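3-hydroxy-3-methylglutaryl-CoA lyase (Acinetobacter baumannii, PDB 6NDS) is a lyase of the HMGL-like family with a TIM-barrel fold that holds a zinc ion and coenzyme A. Local coordinates at residues Leu15-Glu20 against Gly50-Glu55; Gln145-Val150 against Asn181-Asp186; Ile199-Leu204 against Tyr231-Arg236; Gln211-Phe216 against Ala235-Ala240. All coordinates share one frame; numbering follows the deposited sequence.

Contact 1: residues Leu15-Glu20 against Gly50-Glu55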
loop_
_atom_site.group_PDB
_atom_site.type_symbol
_atom_site.label_atom_id
_atom_site.label_comp_id
_atom_site.label_asym_id
_atom_site.label_seq_id
_atom_site.Cartn_x
_atom_site.Cartn_y
_atom_site.Cartn_z
ATOM N N LEU A 15 -15.791 -4.507 -15.107
ATOM C CA LEU A 15 -15.867 -3.244 -14.377
ATOM C C LEU A 15 -15.652 -3.445 -12.880
ATOM O O LEU A 15 -16.315 -4.278 -12.254
ATOM C CB LEU A 15 -17.235 -2.602 -14.605
ATOM C CG LEU A 15 -17.519 -1.379 -13.723
ATOM C CD1 LEU A 15 -16.756 -0.192 -14.261
ATOM C CD2 LEU A 15 -19.004 -1.055 -13.652
ATOM N N LEU A 16 -14.725 -2.683 -12.304
ATOM C CA LEU A 16 -14.608 -2.629 -10.853
ATOM C C LEU A 16 -15.473 -1.477 -10.362
ATOM O O LEU A 16 -15.288 -0.323 -10.775
ATOM C CB LEU A 16 -13.150 -2.480 -10.402
ATOM C CG LEU A 16 -12.884 -2.607 -8.880
ATOM C CD1 LEU A 16 -11.469 -3.156 -8.637
ATOM C CD2 LEU A 16 -13.067 -1.285 -8.173
ATOM N N VAL A 17 -16.408 -1.795 -9.472
ATOM C CA VAL A 17 -17.441 -0.868 -9.020
ATOM C C VAL A 17 -16.949 -0.220 -7.732
ATOM O O VAL A 17 -16.986 -0.837 -6.666
ATOM C CB VAL A 17 -18.768 -1.595 -8.796
ATOM C CG1 VAL A 17 -19.830 -0.623 -8.319
ATOM C CG2 VAL A 17 -19.213 -2.309 -10.081
ATOM N N VAL A 18 -16.516 1.039 -7.823
ATOM C CA VAL A 18 -15.963 1.761 -6.678
ATOM C C VAL A 18 -17.103 2.412 -5.902
ATOM O O VAL A 18 -17.913 3.139 -6.482
ATOM C CB VAL A 18 -14.946 2.815 -7.147
ATOM C CG1 VAL A 18 -14.394 3.581 -5.945
ATOM C CG2 VAL A 18 -13.814 2.153 -7.932
ATOM N N GLN A 19 -17.175 2.148 -4.593
ATOM C CA GLN A 19 -18.247 2.652 -3.734
ATOM C C GLN A 19 -17.633 3.523 -2.645
ATOM O O GLN A 19 -16.649 3.131 -2.012
ATOM C CB GLN A 19 -19.052 1.479 -3.147
ATOM C CG GLN A 19 -19.521 0.500 -4.255
ATOM C CD GLN A 19 -20.225 -0.751 -3.765
ATOM O OE1 GLN A 19 -21.093 -1.279 -4.458
ATOM N NE2 GLN A 19 -19.830 -1.260 -2.596
ATOM N N GLU A 20 -18.183 4.724 -2.458
ATOM C CA GLU A 20 -17.527 5.751 -1.652
ATOM C C GLU A 20 -18.104 5.765 -0.241
ATOM O O GLU A 20 -19.330 5.796 -0.070
ATOM C CB GLU A 20 -17.690 7.124 -2.315
ATOM C CG GLU A 20 -17.119 8.301 -1.492
ATOM C CD GLU A 20 -15.619 8.196 -1.241
ATOM O OE1 GLU A 20 -14.865 7.750 -2.145
ATOM O OE2 GLU A 20 -15.184 8.551 -0.120
ATOM N N GLY A 50 -18.817 9.913 -10.219
ATOM C CA GLY A 50 -19.119 8.696 -10.955
ATOM C C GLY A 50 -19.526 7.504 -10.112
ATOM O O GLY A 50 -19.794 6.439 -10.681
ATOM N N PHE A 51 -19.593 7.641 -8.783
ATOM C CA PHE A 51 -19.941 6.516 -7.912
ATOM C C PHE A 51 -21.379 6.056 -8.105
ATOM O O PHE A 51 -22.294 6.870 -8.250
ATOM C CB PHE A 51 -19.776 6.910 -6.446
ATOM C CG PHE A 51 -18.401 7.410 -6.114
ATOM C CD1 PHE A 51 -17.325 6.536 -6.077
ATOM C CD2 PHE A 51 -18.184 8.761 -5.848
ATOM C CE1 PHE A 51 -16.045 7.004 -5.780
ATOM C CE2 PHE A 51 -16.923 9.244 -5.540
ATOM C CZ PHE A 51 -15.835 8.359 -5.510
ATOM N N SER A 52 -21.579 4.732 -8.052
ATOM C CA SER A 52 -22.912 4.142 -8.054
ATOM C C SER A 52 -23.539 4.112 -6.667
ATOM O O SER A 52 -24.774 4.055 -6.558
ATOM C CB SER A 52 -22.853 2.716 -8.611
ATOM O OG SER A 52 -21.996 1.901 -7.824
ATOM N N ARG A 53 -22.716 4.117 -5.619
ATOM C CA ARG A 53 -23.162 4.085 -4.233
ATOM C C ARG A 53 -22.290 5.018 -3.422
ATOM O O ARG A 53 -21.070 5.025 -3.587
ATOM C CB ARG A 53 -23.083 2.671 -3.636
ATOM C CG ARG A 53 -24.307 1.826 -3.875
ATOM C CD ARG A 53 -24.159 0.418 -3.271
ATOM N NE ARG A 53 -25.430 -0.299 -3.227
ATOM C CZ ARG A 53 -25.975 -0.929 -4.266
ATOM N NH1 ARG A 53 -25.359 -0.936 -5.449
ATOM N NH2 ARG A 53 -27.133 -1.563 -4.131
ATOM N N ILE A 54 -22.920 5.812 -2.557
ATOM C CA ILE A 54 -22.216 6.657 -1.595
ATOM C C ILE A 54 -22.858 6.400 -0.244
ATOM O O ILE A 54 -24.081 6.505 -0.114
ATOM C CB ILE A 54 -22.310 8.158 -1.952
ATOM C CG1 ILE A 54 -21.624 8.447 -3.301
ATOM C CG2 ILE A 54 -21.673 9.026 -0.839
ATOM C CD1 ILE A 54 -21.846 9.875 -3.844
ATOM N N GLU A 55 -22.052 6.042 0.748
ATOM C CA GLU A 55 -22.571 5.873 2.105
ATOM C C GLU A 55 -22.518 7.254 2.748
ATOM O O GLU A 55 -21.449 7.730 3.148
ATOM C CB GLU A 55 -21.773 4.821 2.872
ATOM C CG GLU A 55 -22.519 4.298 4.102
ATOM C CD GLU A 55 -21.929 2.995 4.631
ATOM O OE1 GLU A 55 -20.804 3.034 5.171
ATOM O OE2 GLU A 55 -22.580 1.936 4.488
HETATM O O HOH W 1 -19.569 2.784 -8.554
HETATM O O HOH W 2 -22.684 -0.364 -6.398
#
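Glu20 and Phe51 make the main side-chain contact between Leu15-Glu20 and Gly50-Glu55. CB of Glu20 sits 3.6 Å above the centroid of the Phe51 ring, a CH-pi contact almost on the ring normal. With CG anti to the backbone N (chi1 176°) and the chain bent at the next bond, OE1 comes round to 3.6 Å from Phe51 CZ. Val18 CG1 adds an apolar contact with Phe51 CE1 at 3.8 Å. Backbone pairing is brief: Glu20 N donates to Arg53 O at 3.1 Å, and Glu55 N to Glu20 O at 2.9 Å. Where the strands part, water takes over. One water links Val18 O to Ser52 N; a second joins Gln19 OE1, Ser52 OG and Arg53 NH1, the short serine leaving it within reach of the longer chains. Gln19 OE1 also accepts from Arg237, and Arg53 pairs with Glu106. Glu20 OE1 bonds Thr260 OG1 and OE2 bonds Ser22 OG and Leu242 N, giving both buried oxygens partners. Two direct backbone bonds plus bridging water imply a short, partly hydrated seam where the TIM barrel closes.

Contact 2: residues Gln145-Val150 against Asn181-Asp186; sequences QFNGTV and NITLAD
Asn147 reaches across to Thr183, its ND2 giving a hydrogen bond to OG1 at 2.9 Å; the Thr183 oxygen lies 18° out of the amide plane. Placing CG anti to the backbone N (chi1 -170°) brings the amide beside the neighbouring strand. Thr149 and Thr183 lie side by side, OG1 of Thr149 being 3.4 Å from Thr183 CB, and beta-branched residues suit such an extended backbone. The tight part is the parallel pairing: Gly148 N to Asn181 O and Thr183 N to Gly148 O, both 2.8 Å, then Val150 N to Thr183 O and Ala185 N to Val150 O. Gly148 has no side chain, and Ile182 CD1 lies 3.8 Å from its carbonyl O. Looser is the start of the pair, where a water accepts from Asn181 N at 3.1 Å and donates to Phe146 O. Asn108 of strand 106-112 receives bonds from Asn147 and Thr149, while Val150 and Ile182 pack under helix 164-176, the crossover of this beta-alpha-beta unit, and Thr183 and Leu184 meet strand 212-216.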
loop_
_atom_site.group_PDB
_atom_site.type_symbol
_atom_site.label_atom_id
_atom_site.label_comp_id
_atom_site.label_asym_id
_atom_site.label_seq_id
_atom_site.Cartn_x
_atom_site.Cartn_y
_atom_site.Cartn_z
ATOM N N GLN A 145 -34.402 -1.043 0.498
ATOM C CA GLN A 145 -33.539 -2.167 0.163
ATOM C C GLN A 145 -32.397 -2.251 1.165
ATOM O O GLN A 145 -32.092 -1.290 1.873
ATOM C CB GLN A 145 -33.010 -2.080 -1.269
ATOM C CG GLN A 145 -32.175 -0.872 -1.585
ATOM C CD GLN A 145 -31.992 -0.711 -3.081
ATOM O OE1 GLN A 145 -32.966 -0.685 -3.830
ATOM N NE2 GLN A 145 -30.743 -0.631 -3.526
ATOM N N PHE A 146 -31.786 -3.436 1.238
ATOM C CA PHE A 146 -30.915 -3.799 2.345
ATOM C C PHE A 146 -29.581 -4.315 1.840
ATOM O O PHE A 146 -29.486 -4.908 0.759
ATOM C CB PHE A 146 -31.531 -4.896 3.238
ATOM C CG PHE A 146 -32.864 -4.529 3.833
ATOM C CD1 PHE A 146 -32.955 -3.554 4.811
ATOM C CD2 PHE A 146 -34.015 -5.181 3.434
ATOM C CE1 PHE A 146 -34.175 -3.223 5.367
ATOM C CE2 PHE A 146 -35.245 -4.855 3.992
ATOM C CZ PHE A 146 -35.318 -3.873 4.961
ATOM N N ASN A 147 -28.552 -4.058 2.640
ATOM C CA ASN A 147 -27.235 -4.663 2.525
ATOM C C ASN A 147 -26.886 -5.248 3.886
ATOM O O ASN A 147 -27.192 -4.637 4.911
ATOM C CB ASN A 147 -26.193 -3.620 2.116
ATOM C CG ASN A 147 -24.847 -4.237 1.757
ATOM O OD1 ASN A 147 -24.656 -4.694 0.628
ATOM N ND2 ASN A 147 -23.908 -4.242 2.714
ATOM N N GLY A 148 -26.274 -6.432 3.901
ATOM C CA GLY A 148 -25.846 -7.021 5.157
ATOM C C GLY A 148 -24.333 -7.055 5.269
ATOM O O GLY A 148 -23.666 -7.690 4.444
ATOM N N THR A 149 -23.777 -6.382 6.272
ATOM C CA THR A 149 -22.333 -6.347 6.481
ATOM C C THR A 149 -21.920 -7.301 7.591
ATOM O O THR A 149 -22.555 -7.361 8.649
ATOM C CB THR A 149 -21.858 -4.934 6.831
ATOM O OG1 THR A 149 -22.049 -4.067 5.708
ATOM C CG2 THR A 149 -20.371 -4.922 7.209
ATOM N N VAL A 150 -20.845 -8.037 7.345
ATOM C CA VAL A 150 -20.173 -8.811 8.379
ATOM C C VAL A 150 -18.839 -8.129 8.636
ATOM O O VAL A 150 -17.925 -8.212 7.800
ATOM C CB VAL A 150 -19.976 -10.276 7.969
ATOM C CG1 VAL A 150 -19.398 -11.066 9.140
ATOM C CG2 VAL A 150 -21.288 -10.879 7.487
ATOM N N ASN A 181 -27.473 -8.921 -0.831
ATOM C CA ASN A 181 -26.306 -8.059 -0.964
ATOM C C ASN A 181 -25.541 -8.066 0.352
ATOM O O ASN A 181 -26.100 -7.738 1.408
ATOM C CB ASN A 181 -26.704 -6.641 -1.364
ATOM C CG ASN A 181 -27.022 -6.531 -2.843
ATOM O OD1 ASN A 181 -27.226 -7.536 -3.519
ATOM N ND2 ASN A 181 -27.049 -5.310 -3.357
ATOM N N ILE A 182 -24.256 -8.417 0.277
ATOM C CA ILE A 182 -23.424 -8.712 1.439
ATOM C C ILE A 182 -22.126 -7.925 1.336
ATOM O O ILE A 182 -21.507 -7.877 0.267
ATOM C CB ILE A 182 -23.115 -10.230 1.526
ATOM C CG1 ILE A 182 -24.401 -11.055 1.628
ATOM C CG2 ILE A 182 -22.161 -10.524 2.674
ATOM C CD1 ILE A 182 -25.233 -10.746 2.851
ATOM N N THR A 183 -21.700 -7.325 2.444
ATOM C CA THR A 183 -20.364 -6.746 2.548
ATOM C C THR A 183 -19.532 -7.554 3.531
ATOM O O THR A 183 -19.970 -7.809 4.657
ATOM C CB THR A 183 -20.419 -5.291 3.011
ATOM O OG1 THR A 183 -21.107 -4.503 2.025
ATOM C CG2 THR A 183 -18.995 -4.709 3.245
ATOM N N LEU A 184 -18.328 -7.936 3.113
ATOM C CA LEU A 184 -17.337 -8.494 4.027
ATOM C C LEU A 184 -16.329 -7.403 4.344
ATOM O O LEU A 184 -15.657 -6.893 3.436
ATOM C CB LEU A 184 -16.633 -9.707 3.422
ATOM C CG LEU A 184 -17.564 -10.810 2.956
ATOM C CD1 LEU A 184 -16.738 -11.938 2.322
ATOM C CD2 LEU A 184 -18.409 -11.329 4.122
ATOM N N ALA A 185 -16.203 -7.062 5.622
ATOM C CA ALA A 185 -15.373 -5.934 6.028
ATOM C C ALA A 185 -14.163 -6.403 6.828
ATOM O O ALA A 185 -14.305 -7.178 7.782
ATOM C CB ALA A 185 -16.201 -4.931 6.837
ATOM N N ASP A 186 -12.983 -5.885 6.457
ATOM C CA ASP A 186 -11.727 -6.068 7.202
ATOM C C ASP A 186 -11.508 -4.836 8.080
ATOM O O ASP A 186 -10.740 -3.923 7.762
ATOM C CB ASP A 186 -10.571 -6.274 6.231
ATOM C CG ASP A 186 -9.272 -6.550 6.934
ATOM O OD1 ASP A 186 -9.315 -6.881 8.133
ATOM O OD2 ASP A 186 -8.207 -6.434 6.293
HETATM O O HOH W 3 -30.138 -7.417 -0.502
#

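Contact 3: residues Ile199-Leu204 against Tyr231-Arg236; sequences IVSHVL and YEVGAR. With ACT (acetate ion), chain D.
Val200 CG1 meets Val233 CG2 at 3.7 Å and Ala235 CB at 4.0 Å, a small apolar contact. Val233 CG2 stands between its backbone N and carbonyl carbon (chi1 -65° sets CG1 anti to that carbon), which turns it to Val200. Ser201 OG lies alongside, 3.6 Å from Val233 CB, but its hydrogen bond goes to Lys197 O of its own helix. One turn on, Leu204 lays CD1 against the backbone, 3.6 Å from Val233 O. That turn is a Schellman motif closing helix 223-232, with Gly234 as its C-prime residue; glycine suits the positive phi (115°), at which a CB would press on the preceding carbonyl. In the TIM barrel this joins outer helix 193-203 to the turn leading from helix 223-232 into the next strand. Farther out, Arg236 steadies the turn: NH1 donates to Tyr231 O at 2.9 Å, on a lone pair in the carbonyl plane, and to Ala235 O from above its plane. The same NH1 sits 3.3 Å over one face of the Tyr231 ring, toward its rim, in a cation-pi contact. Arg236 NE is held by Ser13 O.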
loop_
_atom_site.group_PDB
_atom_site.type_symbol
_atom_site.label_atom_id
_atom_site.label_comp_id
_atom_site.label_asym_id
_atom_site.label_seq_id
_atom_site.Cartn_x
_atom_site.Cartn_y
_atom_site.Cartn_z
ATOM N N ILE A 199 -11.666 -16.851 1.145
ATOM C CA ILE A 199 -12.969 -16.441 1.658
ATOM C C ILE A 199 -13.855 -15.935 0.526
ATOM O O ILE A 199 -15.039 -16.290 0.445
ATOM C CB ILE A 199 -12.809 -15.387 2.772
ATOM C CG1 ILE A 199 -12.233 -16.034 4.043
ATOM C CG2 ILE A 199 -14.158 -14.729 3.068
ATOM C CD1 ILE A 199 -11.927 -15.042 5.188
ATOM N N VAL A 200 -13.303 -15.108 -0.367
ATOM C CA VAL A 200 -14.116 -14.552 -1.444
ATOM C C VAL A 200 -14.570 -15.649 -2.404
ATOM O O VAL A 200 -15.722 -15.650 -2.859
ATOM C CB VAL A 200 -13.355 -13.437 -2.180
ATOM C CG1 VAL A 200 -14.089 -13.055 -3.458
ATOM C CG2 VAL A 200 -13.191 -12.211 -1.270
ATOM N N SER A 201 -13.674 -16.581 -2.752
ATOM C CA SER A 201 -14.084 -17.694 -3.606
ATOM C C SER A 201 -15.259 -18.436 -2.999
ATOM O O SER A 201 -16.209 -18.792 -3.705
ATOM C CB SER A 201 -12.919 -18.658 -3.846
ATOM O OG SER A 201 -11.872 -18.010 -4.548
ATOM N N HIS A 202 -15.223 -18.668 -1.688
ATOM C CA HIS A 202 -16.298 -19.439 -1.077
ATOM C C HIS A 202 -17.595 -18.640 -1.045
ATOM O O HIS A 202 -18.666 -19.175 -1.353
ATOM C CB HIS A 202 -15.904 -19.887 0.328
ATOM C CG HIS A 202 -16.954 -20.712 1.008
ATOM N ND1 HIS A 202 -17.111 -22.061 0.771
ATOM C CD2 HIS A 202 -17.919 -20.372 1.894
ATOM C CE1 HIS A 202 -18.114 -22.520 1.499
ATOM N NE2 HIS A 202 -18.620 -21.517 2.190
ATOM N N VAL A 203 -17.521 -17.354 -0.692
ATOM C CA VAL A 203 -18.747 -16.570 -0.625
ATOM C C VAL A 203 -19.352 -16.406 -2.015
ATOM O O VAL A 203 -20.579 -16.405 -2.164
ATOM C CB VAL A 203 -18.491 -15.218 0.072
ATOM C CG1 VAL A 203 -19.727 -14.357 0.024
ATOM C CG2 VAL A 203 -18.103 -15.453 1.520
ATOM N N LEU A 204 -18.520 -16.313 -3.058
ATOM C CA LEU A 204 -19.044 -16.261 -4.425
ATOM C C LEU A 204 -19.654 -17.581 -4.898
ATOM O O LEU A 204 -20.170 -17.631 -6.020
ATOM C CB LEU A 204 -17.948 -15.814 -5.397
ATOM C CG LEU A 204 -17.587 -14.332 -5.236
ATOM C CD1 LEU A 204 -16.418 -13.942 -6.142
ATOM C CD2 LEU A 204 -18.796 -13.424 -5.485
ATOM N N TYR A 231 -10.305 -9.258 -6.694
ATOM C CA TYR A 231 -10.686 -9.096 -8.099
ATOM C C TYR A 231 -10.281 -10.309 -8.929
ATOM O O TYR A 231 -11.035 -10.754 -9.810
ATOM C CB TYR A 231 -10.042 -7.826 -8.662
ATOM C CG TYR A 231 -10.468 -7.497 -10.084
ATOM C CD1 TYR A 231 -11.560 -6.682 -10.332
ATOM C CD2 TYR A 231 -9.772 -8.009 -11.168
ATOM C CE1 TYR A 231 -11.945 -6.378 -11.633
ATOM C CE2 TYR A 231 -10.153 -7.720 -12.464
ATOM C CZ TYR A 231 -11.236 -6.906 -12.690
ATOM O OH TYR A 231 -11.604 -6.629 -13.993
ATOM N N GLU A 232 -9.094 -10.862 -8.661
ATOM C CA GLU A 232 -8.595 -11.998 -9.428
ATOM C C GLU A 232 -9.471 -13.242 -9.284
ATOM O O GLU A 232 -9.465 -14.090 -10.185
ATOM C CB GLU A 232 -7.138 -12.296 -9.026
ATOM C CG GLU A 232 -6.150 -11.207 -9.505
ATOM C CD GLU A 232 -4.730 -11.357 -8.962
ATOM O OE1 GLU A 232 -4.505 -12.179 -8.046
ATOM O OE2 GLU A 232 -3.831 -10.636 -9.459
ATOM N N VAL A 233 -10.241 -13.373 -8.200
ATOM C CA VAL A 233 -11.148 -14.506 -8.036
ATOM C C VAL A 233 -12.609 -14.115 -8.261
ATOM O O VAL A 233 -13.506 -14.903 -7.951
ATOM C CB VAL A 233 -10.959 -15.201 -6.673
ATOM C CG1 VAL A 233 -9.564 -15.823 -6.579
ATOM C CG2 VAL A 233 -11.201 -14.241 -5.511
ATOM N N GLY A 234 -12.868 -12.927 -8.813
ATOM C CA GLY A 234 -14.183 -12.576 -9.320
ATOM C C GLY A 234 -14.918 -11.455 -8.609
ATOM O O GLY A 234 -15.987 -11.055 -9.079
ATOM N N ALA A 235 -14.395 -10.918 -7.508
ATOM C CA ALA A 235 -15.096 -9.845 -6.819
ATOM C C ALA A 235 -14.976 -8.543 -7.602
ATOM O O ALA A 235 -13.965 -8.287 -8.270
ATOM C CB ALA A 235 -14.534 -9.651 -5.413
ATOM N N ARG A 236 -16.026 -7.722 -7.531
ATOM C CA ARG A 236 -16.078 -6.503 -8.335
ATOM C C ARG A 236 -16.493 -5.243 -7.586
ATOM O O ARG A 236 -16.187 -4.147 -8.070
ATOM C CB ARG A 236 -17.028 -6.695 -9.533
ATOM C CG ARG A 236 -16.572 -7.784 -10.509
ATOM C CD ARG A 236 -15.315 -7.331 -11.249
ATOM N NE ARG A 236 -14.866 -8.267 -12.281
ATOM C CZ ARG A 236 -13.961 -9.229 -12.087
ATOM N NH1 ARG A 236 -13.427 -9.410 -10.882
ATOM N NH2 ARG A 236 -13.585 -10.017 -13.094
HETATM C C ACT D . -8.952 -6.243 -17.009
HETATM O O ACT D . -9.753 -6.926 -16.309
HETATM O OXT ACT D . -7.691 -6.163 -16.923
HETATM C CH3 ACT D . -9.593 -5.378 -18.138
#

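Contact 4: residues Gln211-Phe216 against Ala235-Ala240; sequences QLTLHF and ARRFDA. With ZN (zinc ion), chain H.
His215 and Asp239 meet on adjacent parallel strands of the TIM barrel, the two strands of the beta-alpha-beta unit whose crossover is helix 223-232. Its CG anti to the backbone N (chi1 176°), the histidine can be followed outward: CB and CG each pass 3.7 Å from Asp239 OD2, and ND1 donates to OD2 at 2.9 Å. OD2 accepts through its anti lone pair and lies in the ring plane, although the carboxylate plane stands 89° to the ring. CE1 and CD2 flank NE2, which binds zinc at 2.2 Å, with Asp25 and His217 completing the protein ligands. Together with that metal bond, the bond to Asp239 fixes the ring's rotation, and it probably strengthens NE2 as a ligand. Imidazole suits the place, having a nitrogen for each partner. Asp239 OD1, Thr213 OG1 and Arg237 NE all bond to Gln19, and Thr213 OG1 stands over one face of the guanidinium. Leu214 and Phe238 point instead to the helices: Leu214 CB packs 3.7 Å from Phe238 CD1, and Leu214 CD2 reaches Ala235 CB. The strands are tied by Leu214 N to Arg237 O and by Asp239 N to Leu214 O, the carbonyl that also accepts from a water at 2.9 Å.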
loop_
_atom_site.group_PDB
_atom_site.type_symbol
_atom_site.label_atom_id
_atom_site.label_comp_id
_atom_site.label_asym_id
_atom_site.label_seq_id
_atom_site.Cartn_x
_atom_site.Cartn_y
_atom_site.Cartn_z
ATOM N N GLN A 211 -23.529 -8.912 -6.085
ATOM C CA GLN A 211 -24.077 -8.840 -4.738
ATOM C C GLN A 211 -23.032 -8.663 -3.644
ATOM O O GLN A 211 -23.386 -8.221 -2.547
ATOM C CB GLN A 211 -24.899 -10.107 -4.445
ATOM C CG GLN A 211 -26.179 -10.174 -5.285
ATOM C CD GLN A 211 -26.845 -11.546 -5.318
ATOM O OE1 GLN A 211 -26.184 -12.586 -5.398
ATOM N NE2 GLN A 211 -28.171 -11.546 -5.286
ATOM N N LEU A 212 -21.770 -8.986 -3.904
ATOM C CA LEU A 212 -20.726 -8.975 -2.880
ATOM C C LEU A 212 -19.933 -7.677 -2.906
ATOM O O LEU A 212 -19.378 -7.314 -3.948
ATOM C CB LEU A 212 -19.760 -10.140 -3.089
ATOM C CG LEU A 212 -18.522 -10.196 -2.193
ATOM C CD1 LEU A 212 -18.956 -10.404 -0.758
ATOM C CD2 LEU A 212 -17.579 -11.330 -2.639
ATOM N N THR A 213 -19.827 -7.014 -1.747
ATOM C CA THR A 213 -18.901 -5.902 -1.542
ATOM C C THR A 213 -17.766 -6.332 -0.620
ATOM O O THR A 213 -17.993 -7.008 0.390
ATOM C CB THR A 213 -19.604 -4.677 -0.921
ATOM O OG1 THR A 213 -20.628 -4.192 -1.805
ATOM C CG2 THR A 213 -18.596 -3.529 -0.667
ATOM N N LEU A 214 -16.539 -5.930 -0.957
ATOM C CA LEU A 214 -15.397 -6.061 -0.063
ATOM C C LEU A 214 -15.036 -4.682 0.474
ATOM O O LEU A 214 -14.938 -3.717 -0.293
ATOM C CB LEU A 214 -14.180 -6.661 -0.776
ATOM C CG LEU A 214 -14.064 -8.182 -0.914
ATOM C CD1 LEU A 214 -14.189 -8.863 0.444
ATOM C CD2 LEU A 214 -15.078 -8.719 -1.894
ATOM N N HIS A 215 -14.809 -4.603 1.785
ATOM C CA HIS A 215 -14.547 -3.343 2.489
ATOM C C HIS A 215 -13.232 -3.501 3.260
ATOM O O HIS A 215 -13.219 -4.006 4.385
ATOM C CB HIS A 215 -15.745 -3.063 3.388
ATOM C CG HIS A 215 -15.625 -1.848 4.261
ATOM N ND1 HIS A 215 -16.428 -0.739 4.091
ATOM C CD2 HIS A 215 -14.874 -1.605 5.366
ATOM C CE1 HIS A 215 -16.146 0.153 5.027
ATOM N NE2 HIS A 215 -15.203 -0.344 5.811
ATOM N N PHE A 216 -12.116 -3.094 2.655
ATOM C CA PHE A 216 -10.798 -3.274 3.262
ATOM C C PHE A 216 -10.291 -1.990 3.915
ATOM O O PHE A 216 -10.423 -0.894 3.368
ATOM C CB PHE A 216 -9.772 -3.740 2.215
ATOM C CG PHE A 216 -10.026 -5.112 1.668
ATOM C CD1 PHE A 216 -9.894 -6.235 2.478
ATOM C CD2 PHE A 216 -10.329 -5.295 0.327
ATOM C CE1 PHE A 216 -10.109 -7.520 1.961
ATOM C CE2 PHE A 216 -10.526 -6.578 -0.199
ATOM C CZ PHE A 216 -10.421 -7.690 0.624
ATOM N N ALA A 235 -14.395 -10.918 -7.508
ATOM C CA ALA A 235 -15.096 -9.845 -6.819
ATOM C C ALA A 235 -14.976 -8.543 -7.602
ATOM O O ALA A 235 -13.965 -8.287 -8.270
ATOM C CB ALA A 235 -14.534 -9.651 -5.413
ATOM N N ARG A 236 -16.026 -7.722 -7.531
ATOM C CA ARG A 236 -16.078 -6.503 -8.335
ATOM C C ARG A 236 -16.493 -5.243 -7.586
ATOM O O ARG A 236 -16.187 -4.147 -8.070
ATOM C CB ARG A 236 -17.028 -6.695 -9.533
ATOM C CG ARG A 236 -16.572 -7.784 -10.509
ATOM C CD ARG A 236 -15.315 -7.331 -11.249
ATOM N NE ARG A 236 -14.866 -8.267 -12.281
ATOM C CZ ARG A 236 -13.961 -9.229 -12.087
ATOM N NH1 ARG A 236 -13.427 -9.410 -10.882
ATOM N NH2 ARG A 236 -13.585 -10.017 -13.094
ATOM N N ARG A 237 -17.150 -5.337 -6.429
ATOM C CA ARG A 237 -17.621 -4.155 -5.706
ATOM C C ARG A 237 -16.727 -3.899 -4.500
ATOM O O ARG A 237 -16.530 -4.799 -3.678
ATOM C CB ARG A 237 -19.070 -4.341 -5.247
ATOM C CG ARG A 237 -20.091 -4.519 -6.404
ATOM C CD ARG A 237 -21.514 -4.871 -5.931
ATOM N NE ARG A 237 -22.004 -3.900 -4.959
ATOM C CZ ARG A 237 -23.128 -4.009 -4.266
ATOM N NH1 ARG A 237 -23.949 -5.037 -4.454
ATOM N NH2 ARG A 237 -23.441 -3.067 -3.383
ATOM N N PHE A 238 -16.196 -2.670 -4.388
ATOM C CA PHE A 238 -15.224 -2.356 -3.338
ATOM C C PHE A 238 -15.522 -0.996 -2.731
ATOM O O PHE A 238 -15.708 -0.022 -3.463
ATOM C CB PHE A 238 -13.781 -2.370 -3.879
ATOM C CG PHE A 238 -13.341 -3.717 -4.367
ATOM C CD1 PHE A 238 -12.689 -4.591 -3.513
ATOM C CD2 PHE A 238 -13.603 -4.118 -5.673
ATOM C CE1 PHE A 238 -12.284 -5.847 -3.953
ATOM C CE2 PHE A 238 -13.200 -5.362 -6.134
ATOM C CZ PHE A 238 -12.535 -6.235 -5.280
ATOM N N ASP A 239 -15.548 -0.942 -1.397
ATOM C CA ASP A 239 -15.664 0.317 -0.667
ATOM C C ASP A 239 -14.299 0.999 -0.528
ATOM O O ASP A 239 -13.275 0.345 -0.317
ATOM C CB ASP A 239 -16.227 0.085 0.738
ATOM C CG ASP A 239 -17.706 -0.303 0.753
ATOM O OD1 ASP A 239 -18.414 -0.116 -0.267
ATOM O OD2 ASP A 239 -18.172 -0.774 1.817
ATOM N N ALA A 240 -14.299 2.330 -0.587
ATOM C CA ALA A 240 -13.073 3.106 -0.402
ATOM C C ALA A 240 -13.471 4.480 0.113
ATOM O O ALA A 240 -14.614 4.900 -0.044
ATOM C CB ALA A 240 -12.273 3.218 -1.712
HETATM ZN ZN ZN H . -14.903 0.342 7.858
HETATM O O HOH W 4 -18.327 -8.458 -6.094
HETATM O O HOH W 5 -12.430 -2.306 -0.154
HETATM O O HOH W 6 -12.634 0.424 2.476
HETATM O O HOH W 7 -14.676 1.203 9.887
#

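In the fold
Contacts 1, 2 and 4 are buried and belong to the one parallel sheet of the barrel; contact 3, about 17 Å between its centre and that of the chain, is only partly buried and lies among the outer helices. Contacts 2 and 4 join through neighbouring strands 182-186 and 212-216, and contact 4 passes to contact 1 through strands 237-240 and 17-20. Contacts 3 and 4 share Ala235 and Arg236, and Leu204 and Val200 of the former pack on Leu212 and Leu214 of the latter. Chemistry follows position: polar side chains cluster inside the barrel, with zinc at contact 4, whereas aliphatic packing without cross-segment hydrogen bonds prevails in contact 3.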